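Local coordinates for putative cell adhesion protein (Parabacteroides distasonis, PDB 3LIU) that probably serves as a fimbrillin of the FimA/Mfa1 family, a building block of a distinct type of bacterial pilus involved in cell adhesion, at residues D148-I153 and S159-Y164; A17-A22 and V48-V53. One frame throughout, in Å; residues are numbered along the deposited sequence.

Contact 1 (D148-I153 and S159-Y164); sequences DEVGDI and SGKEVY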
ATOM      1  N   ASP A 148      17.857  24.205   5.620  1.00 21.05           N
ATOM      2  CA  ASP A 148      17.620  23.545   6.912  1.00 23.14           C
ATOM      3  C   ASP A 148      17.432  24.559   8.052  1.00 21.12           C
ATOM      4  O   ASP A 148      17.612  24.259   9.234  1.00 21.25           O
ATOM      5  CB  ASP A 148      18.730  22.525   7.223  1.00 23.23           C
ATOM      6  CG  ASP A 148      20.098  23.142   7.280  1.00 31.03           C
ATOM      7  OD1 ASP A 148      20.208  24.383   7.317  1.00 39.77           O
ATOM      8  OD2 ASP A 148      21.081  22.367   7.305  1.00 47.94           O
ATOM      9  N   GLU A 149      17.019  25.760   7.703  1.00 21.13           N
ATOM     10  CA  GLU A 149      16.742  26.762   8.707  1.00 22.41           C
ATOM     11  C   GLU A 149      15.778  27.768   8.071  1.00 19.46           C
ATOM     12  O   GLU A 149      15.814  27.929   6.880  1.00 16.34           O
ATOM     13  CB  GLU A 149      18.069  27.403   9.060  1.00 25.73           C
ATOM     14  CG  GLU A 149      18.134  28.086  10.351  1.00 34.30           C
ATOM     15  CD  GLU A 149      19.560  28.451  10.683  1.00 40.25           C
ATOM     16  OE1 GLU A 149      20.136  29.310   9.988  1.00 40.11           O
ATOM     17  OE2 GLU A 149      20.109  27.850  11.626  1.00 49.00           O
ATOM     18  N   VAL A 150      14.912  28.406   8.854  1.00 19.04           N
ATOM     19  CA  VAL A 150      14.022  29.448   8.335  1.00 21.27           C
ATOM     20  C   VAL A 150      14.850  30.732   8.129  1.00 21.40           C
ATOM     21  O   VAL A 150      15.741  31.028   8.911  1.00 20.86           O
ATOM     22  CB  VAL A 150      12.822  29.673   9.301  1.00 19.33           C
ATOM     23  CG1 VAL A 150      12.020  30.865   8.929  1.00 24.24           C
ATOM     24  CG2 VAL A 150      11.940  28.446   9.299  1.00 23.22           C
ATOM     25  N   GLY A 151      14.606  31.462   7.053  1.00 20.28           N
ATOM     26  CA  GLY A 151      15.327  32.699   6.839  1.00 21.96           C
ATOM     27  C   GLY A 151      15.526  33.073   5.387  1.00 22.86           C
ATOM     28  O   GLY A 151      15.154  32.335   4.466  1.00 22.47           O
ATOM     29  N   ASP A 152      16.135  34.229   5.179  1.00 21.94           N
ATOM     30  CA  ASP A 152      16.252  34.761   3.837  1.00 23.55           C
ATOM     31  C   ASP A 152      17.283  33.959   3.073  1.00 21.22           C
ATOM     32  O   ASP A 152      18.346  33.716   3.572  1.00 22.53           O
ATOM     33  CB  ASP A 152      16.563  36.256   3.885  1.00 23.54           C
ATOM     34  CG  ASP A 152      15.447  37.054   4.552  1.00 27.14           C
ATOM     35  OD1 ASP A 152      14.316  36.526   4.679  1.00 35.27           O
ATOM     36  OD2 ASP A 152      15.686  38.203   4.964  1.00 33.34           O
ATOM     37  N   ILE A 153      16.927  33.480   1.895  1.00 21.10           N
ATOM     38  CA  ILE A 153      17.856  32.745   1.064  1.00 20.35           C
ATOM     39  C   ILE A 153      17.720  33.221  -0.371  1.00 21.14           C
ATOM     40  O   ILE A 153      16.794  33.987  -0.694  1.00 23.71           O
ATOM     41  CB  ILE A 153      17.640  31.223   1.146  1.00 21.49           C
ATOM     42  CG1 ILE A 153      16.310  30.799   0.498  1.00 20.70           C
ATOM     43  CG2 ILE A 153      17.747  30.774   2.597  1.00 19.48           C
ATOM     44  CD1 ILE A 153      16.155  29.271   0.355  1.00 21.06           C
ATOM     45  N   SER A 159      15.795  35.870  -4.760  1.00 20.59           N
ATOM     46  CA  SER A 159      15.884  35.901  -3.322  1.00 21.92           C
ATOM     47  C   SER A 159      14.467  35.813  -2.757  1.00 22.10           C
ATOM     48  O   SER A 159      13.492  36.177  -3.412  1.00 21.82           O
ATOM     49  CB  SER A 159      16.615  37.159  -2.837  1.00 21.90           C
ATOM     50  OG  SER A 159      15.691  38.214  -2.677  1.00 29.74           O
ATOM     51  N   GLY A 160      14.366  35.281  -1.548  1.00 20.49           N
ATOM     52  CA  GLY A 160      13.085  35.105  -0.891  1.00 18.80           C
ATOM     53  C   GLY A 160      13.297  34.611   0.522  1.00 18.25           C
ATOM     54  O   GLY A 160      14.233  35.025   1.199  1.00 17.86           O
ATOM     55  N   LYS A 161      12.431  33.732   0.987  1.00 15.15           N
ATOM     56  CA  LYS A 161      12.502  33.301   2.380  1.00 16.79           C
ATOM     57  C   LYS A 161      12.073  31.864   2.506  1.00 14.55           C
ATOM     58  O   LYS A 161      10.998  31.493   2.008  1.00 16.29           O
ATOM     59  CB  LYS A 161      11.594  34.155   3.238  1.00 16.83           C
ATOM     60  CG  LYS A 161      11.850  33.994   4.740  1.00 27.47           C
ATOM     61  CD  LYS A 161      10.714  34.595   5.554  1.00 34.06           C
ATOM     62  CE  LYS A 161      11.080  34.710   7.006  1.00 39.20           C
ATOM     63  NZ  LYS A 161       9.908  34.499   7.858  1.00 36.37           N
ATOM     64  N   GLU A 162      12.926  31.062   3.128  1.00 15.14           N
ATOM     65  CA  GLU A 162      12.558  29.703   3.514  1.00 18.31           C
ATOM     66  C   GLU A 162      11.641  29.802   4.752  1.00 16.09           C
ATOM     67  O   GLU A 162      11.984  30.421   5.771  1.00 16.20           O
ATOM     68  CB  GLU A 162      13.807  28.877   3.813  1.00 17.65           C
ATOM     69  CG  GLU A 162      13.519  27.483   4.392  1.00 22.31           C
ATOM     70  CD  GLU A 162      12.843  26.577   3.405  1.00 17.80           C
ATOM     71  OE1 GLU A 162      13.190  26.635   2.200  1.00 13.18           O
ATOM     72  OE2 GLU A 162      11.975  25.782   3.837  1.00 16.42           O
ATOM     73  N   VAL A 163      10.461  29.214   4.639  1.00 17.16           N
ATOM     74  CA  VAL A 163       9.429  29.371   5.647  1.00 15.08           C
ATOM     75  C   VAL A 163       9.121  28.077   6.390  1.00 16.05           C
ATOM     76  O   VAL A 163       8.380  28.086   7.352  1.00 17.93           O
ATOM     77  CB  VAL A 163       8.133  29.975   5.046  1.00 16.45           C
ATOM     78  CG1 VAL A 163       8.410  31.342   4.436  1.00 19.15           C
ATOM     79  CG2 VAL A 163       7.472  29.032   4.038  1.00 14.87           C
ATOM     80  N   TYR A 164       9.728  26.975   5.976  1.00 17.61           N
ATOM     81  CA  TYR A 164       9.548  25.669   6.617  1.00 16.19           C
ATOM     82  C   TYR A 164      10.837  25.268   7.328  1.00 15.63           C
ATOM     83  O   TYR A 164      10.814  24.971   8.523  1.00 15.21           O
ATOM     84  CB  TYR A 164       9.166  24.625   5.568  1.00 13.35           C
ATOM     85  CG  TYR A 164       9.309  23.164   5.960  1.00 16.60           C
ATOM     86  CD1 TYR A 164       8.438  22.572   6.877  1.00 14.70           C
ATOM     87  CD2 TYR A 164      10.249  22.362   5.351  1.00 17.04           C
ATOM     88  CE1 TYR A 164       8.544  21.209   7.228  1.00 17.89           C
ATOM     89  CE2 TYR A 164      10.352  20.983   5.672  1.00 21.63           C
ATOM     90  CZ  TYR A 164       9.491  20.427   6.608  1.00 20.27           C
ATOM     91  OH  TYR A 164       9.596  19.089   6.949  1.00 28.85           O
TER
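Ser159 lies with its CA 3.4 Å from the carbonyl O of Ile153, a CA-H...O contact that flanks the first backbone bond. That bond runs from Gly160 N to the same Ile153 O (2.9 Å). The return bond of the pair, Ile153 N to Gly160 O, is longer at 3.2 Å. Lys161 and Asp152 form the non-hydrogen-bonded pair: the lysine, extended as far as its last methylene, passes Asp152 with CG, 3.5 Å from OD1, while the charged NZ stays 5.8 Å from that OD1, so no salt bridge forms. Glu162 exchanges the second pair of backbone bonds with Gly151, whose phi of 150° leaves no room for a CB beside the preceding carbonyl O. Glu162 CG, set anti to the backbone N (chi1 173°), comes 3.4 Å from Glu149 O; the bend at chi2 (67°) turns the carboxylate toward the backbone N atoms of Gly145 and Gly165, which bond OE2, and of Tyr146, which bonds OE1, besides a weak bond from Tyr164 N to OE2. Val150 straddles the strand end, CG1 3.2 Å from Glu162 O and CG2 3.7 Å from Tyr164 O. The alternation of pairs marks antiparallel pairing, and the short turn between strands 151-155 and 158-162 makes it a beta hairpin, at the surface of the FimA family region of the chain.

Contact 2 (A17-A22 and V48-V53); sequences AQLALA and VGVFGV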
ATOM      1  N   ALA A  17       1.638  36.333  -2.993  1.00 24.02           N
ATOM      2  CA  ALA A  17       2.990  35.837  -2.795  1.00 22.30           C
ATOM      3  C   ALA A  17       3.254  34.708  -3.793  1.00 21.91           C
ATOM      4  O   ALA A  17       2.371  34.309  -4.564  1.00 18.92           O
ATOM      5  CB  ALA A  17       3.168  35.347  -1.353  1.00 22.10           C
ATOM      6  N   GLN A  18       4.496  34.252  -3.805  1.00 18.55           N
ATOM      7  CA  GLN A  18       4.891  33.121  -4.615  0.50 18.25           C
ATOM      8  C   GLN A  18       5.388  32.034  -3.671  1.00 17.09           C
ATOM      9  O   GLN A  18       5.868  32.331  -2.566  1.00 15.93           O
ATOM     10  CB  GLN A  18       5.976  33.516  -5.618  0.50 20.12           C
ATOM     11  CG  GLN A  18       5.565  34.634  -6.605  0.50 23.96           C
ATOM     12  CD  GLN A  18       4.844  34.116  -7.843  0.50 26.94           C
ATOM     13  OE1 GLN A  18       5.161  33.042  -8.363  0.50 21.34           O
ATOM     14  NE2 GLN A  18       3.885  34.898  -8.337  0.50 31.46           N
ATOM     15  N   LEU A  19       5.245  30.788  -4.101  1.00 14.47           N
ATOM     16  CA  LEU A  19       5.650  29.619  -3.341  1.00 14.14           C
ATOM     17  C   LEU A  19       6.389  28.697  -4.284  1.00 14.32           C
ATOM     18  O   LEU A  19       5.889  28.404  -5.379  1.00 14.81           O
ATOM     19  CB  LEU A  19       4.432  28.889  -2.769  1.00 15.36           C
ATOM     20  CG  LEU A  19       4.763  27.648  -1.939  1.00 17.55           C
ATOM     21  CD1 LEU A  19       5.650  28.031  -0.716  1.00 10.05           C
ATOM     22  CD2 LEU A  19       3.498  26.956  -1.494  1.00 16.91           C
ATOM     23  N   ALA A  20       7.583  28.272  -3.876  1.00 11.12           N
ATOM     24  CA  ALA A  20       8.297  27.169  -4.513  1.00 12.93           C
ATOM     25  C   ALA A  20       8.615  26.149  -3.432  1.00 12.28           C
ATOM     26  O   ALA A  20       8.855  26.496  -2.265  1.00 15.41           O
ATOM     27  CB  ALA A  20       9.558  27.636  -5.214  1.00 12.23           C
ATOM     28  N   LEU A  21       8.620  24.890  -3.817  1.00 12.35           N
ATOM     29  CA  LEU A  21       8.643  23.805  -2.827  1.00 17.50           C
ATOM     30  C   LEU A  21       9.583  22.708  -3.314  1.00 18.26           C
ATOM     31  O   LEU A  21       9.563  22.389  -4.476  1.00 22.25           O
ATOM     32  CB  LEU A  21       7.203  23.306  -2.577  1.00 16.55           C
ATOM     33  CG  LEU A  21       6.965  22.295  -1.456  1.00 22.73           C
ATOM     34  CD1 LEU A  21       5.594  22.496  -0.814  1.00 18.35           C
ATOM     35  CD2 LEU A  21       7.154  20.852  -1.936  1.00 22.27           C
ATOM     36  N   ALA A  22      10.446  22.183  -2.437  1.00 19.21           N
ATOM     37  CA  ALA A  22      11.353  21.092  -2.785  1.00 16.44           C
ATOM     38  C   ALA A  22      11.042  19.837  -1.962  1.00 17.06           C
ATOM     39  O   ALA A  22      10.814  19.932  -0.729  1.00 18.89           O
ATOM     40  CB  ALA A  22      12.778  21.532  -2.607  1.00 14.84           C
ATOM     41  N   VAL A  48       0.096  20.242  -4.937  1.00 14.03           N
ATOM     42  CA  VAL A  48       0.299  20.997  -3.706  1.00 15.12           C
ATOM     43  C   VAL A  48      -1.017  21.689  -3.339  1.00 10.54           C
ATOM     44  O   VAL A  48      -1.653  22.365  -4.166  1.00 10.24           O
ATOM     45  CB  VAL A  48       1.420  22.031  -3.887  1.00 13.90           C
ATOM     46  CG1 VAL A  48       1.635  22.850  -2.608  1.00 11.51           C
ATOM     47  CG2 VAL A  48       2.742  21.339  -4.346  1.00 13.50           C
ATOM     48  N   GLY A  49      -1.453  21.478  -2.112  1.00  9.69           N
ATOM     49  CA  GLY A  49      -2.635  22.165  -1.605  1.00 11.81           C
ATOM     50  C   GLY A  49      -2.178  23.143  -0.555  1.00 11.39           C
ATOM     51  O   GLY A  49      -1.518  22.736   0.436  1.00 10.63           O
ATOM     52  N   VAL A  50      -2.508  24.417  -0.758  1.00  9.72           N
ATOM     53  CA  VAL A  50      -2.175  25.471   0.229  1.00 11.39           C
ATOM     54  C   VAL A  50      -3.487  26.045   0.793  1.00 11.74           C
ATOM     55  O   VAL A  50      -4.279  26.606   0.039  1.00 11.38           O
ATOM     56  CB  VAL A  50      -1.403  26.622  -0.471  1.00 11.48           C
ATOM     57  CG1 VAL A  50      -0.890  27.651   0.555  1.00  9.74           C
ATOM     58  CG2 VAL A  50      -0.244  26.070  -1.277  1.00  7.79           C
ATOM     59  N   PHE A  51      -3.709  25.922   2.096  1.00 11.05           N
ATOM     60  CA  PHE A  51      -4.990  26.309   2.708  1.00 13.56           C
ATOM     61  C   PHE A  51      -4.755  27.344   3.815  1.00 14.80           C
ATOM     62  O   PHE A  51      -4.188  27.059   4.885  1.00 14.88           O
ATOM     63  CB  PHE A  51      -5.738  25.058   3.227  1.00 14.84           C
ATOM     64  CG  PHE A  51      -6.105  24.071   2.141  1.00 16.29           C
ATOM     65  CD1 PHE A  51      -7.304  24.165   1.456  1.00 18.29           C
ATOM     66  CD2 PHE A  51      -5.234  23.062   1.790  1.00 13.66           C
ATOM     67  CE1 PHE A  51      -7.631  23.237   0.452  1.00 18.06           C
ATOM     68  CE2 PHE A  51      -5.535  22.166   0.809  1.00 15.97           C
ATOM     69  CZ  PHE A  51      -6.740  22.242   0.131  1.00 20.05           C
ATOM     70  N   GLY A  52      -5.164  28.570   3.544  1.00 14.43           N
ATOM     71  CA  GLY A  52      -4.931  29.650   4.495  1.00 18.16           C
ATOM     72  C   GLY A  52      -5.789  29.436   5.721  1.00 18.39           C
ATOM     73  O   GLY A  52      -6.849  28.849   5.634  1.00 17.38           O
ATOM     74  N   VAL A  53      -5.336  29.906   6.874  1.00 21.92           N
ATOM     75  CA  VAL A  53      -6.109  29.678   8.094  1.00 20.79           C
ATOM     76  C   VAL A  53      -7.447  30.422   8.051  1.00 21.02           C
ATOM     77  O   VAL A  53      -8.361  30.013   8.706  1.00 22.56           O
ATOM     78  CB  VAL A  53      -5.334  30.087   9.366  1.00 23.46           C
ATOM     79  CG1 VAL A  53      -4.178  29.133   9.581  1.00 19.38           C
ATOM     80  CG2 VAL A  53      -4.879  31.517   9.271  1.00 15.50           C
TER
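Leu19 and Val50 meet through single methyl groups, CD2 of the leucine lying 3.9 Å from CG2 of the valine. The two side chains come from facing strands, point opposite ways and overlap alongside, so the touch is methyl against methyl and not head-on. In Leu19, CG anti to the backbone N (chi1 -179°) and a chi2 of 60° set where CD2 lies, on a CB that strand 16-24 already aims at strand 45-52. A second, looser touch follows two residues along each strand, where Leu21 CD1 stands 4.4 Å from Val48 CG1. All four residues are buried and direct their CB atoms at the opposing segment.

The backbones stay well apart: the CA atoms of Leu19 and Val50 are 9.5 Å from one another, and those of Leu21 and Val48 are 8.8 Å. Such spacings are far too wide for neighbouring strands of a sheet and fit two layers facing across a hydrophobic interior, as in a beta sandwich; this agrees with the placing of the FimA family in the transthyretin clan. The area buried between the segments, 121 Å², is small; further side chains pack around it.

Tyr60, on strand 57-66, touches both Leu19 and Val48, joining the two sides of this apolar patch. Ile144 also packs on Leu19, Val74 on Leu21, and Trp56 on Val50. Further out, strand 16-24 is fixed on both edges. Along strand 71-80, antiparallel to it, backbone hydrogen bonds join Ala17 to Val79 and Leu19 to Gln77; along the parallel strand 141-144, they join Gln18 and Ala20 to Asn142. Strand 45-52 is held likewise between strands 57-66 and 82-90, both antiparallel to it.

How the contacts relate
Contact 1 lies at the surface and contact 2 in the buried interior, both within the FimA family region of the chain. Their centres are 14 Å apart and their nearest atoms about 5 Å, without touching. The chemistry follows the place: 148-153 and 159-164 are edge-to-edge neighbours joined by backbone bonds, whereas 17-22 and 48-53 face each other and share apolar methyls alone. Buried area differs accordingly, 432 Å² against 121 Å². Strand 141-144 connects the two, pairing in parallel with 16-24 on one edge and with 158-162 on the other, so the hairpin of contact 1 continues the layer to which 17-22 belongs. Along the chain, contact 2 closes before contact 1 opens.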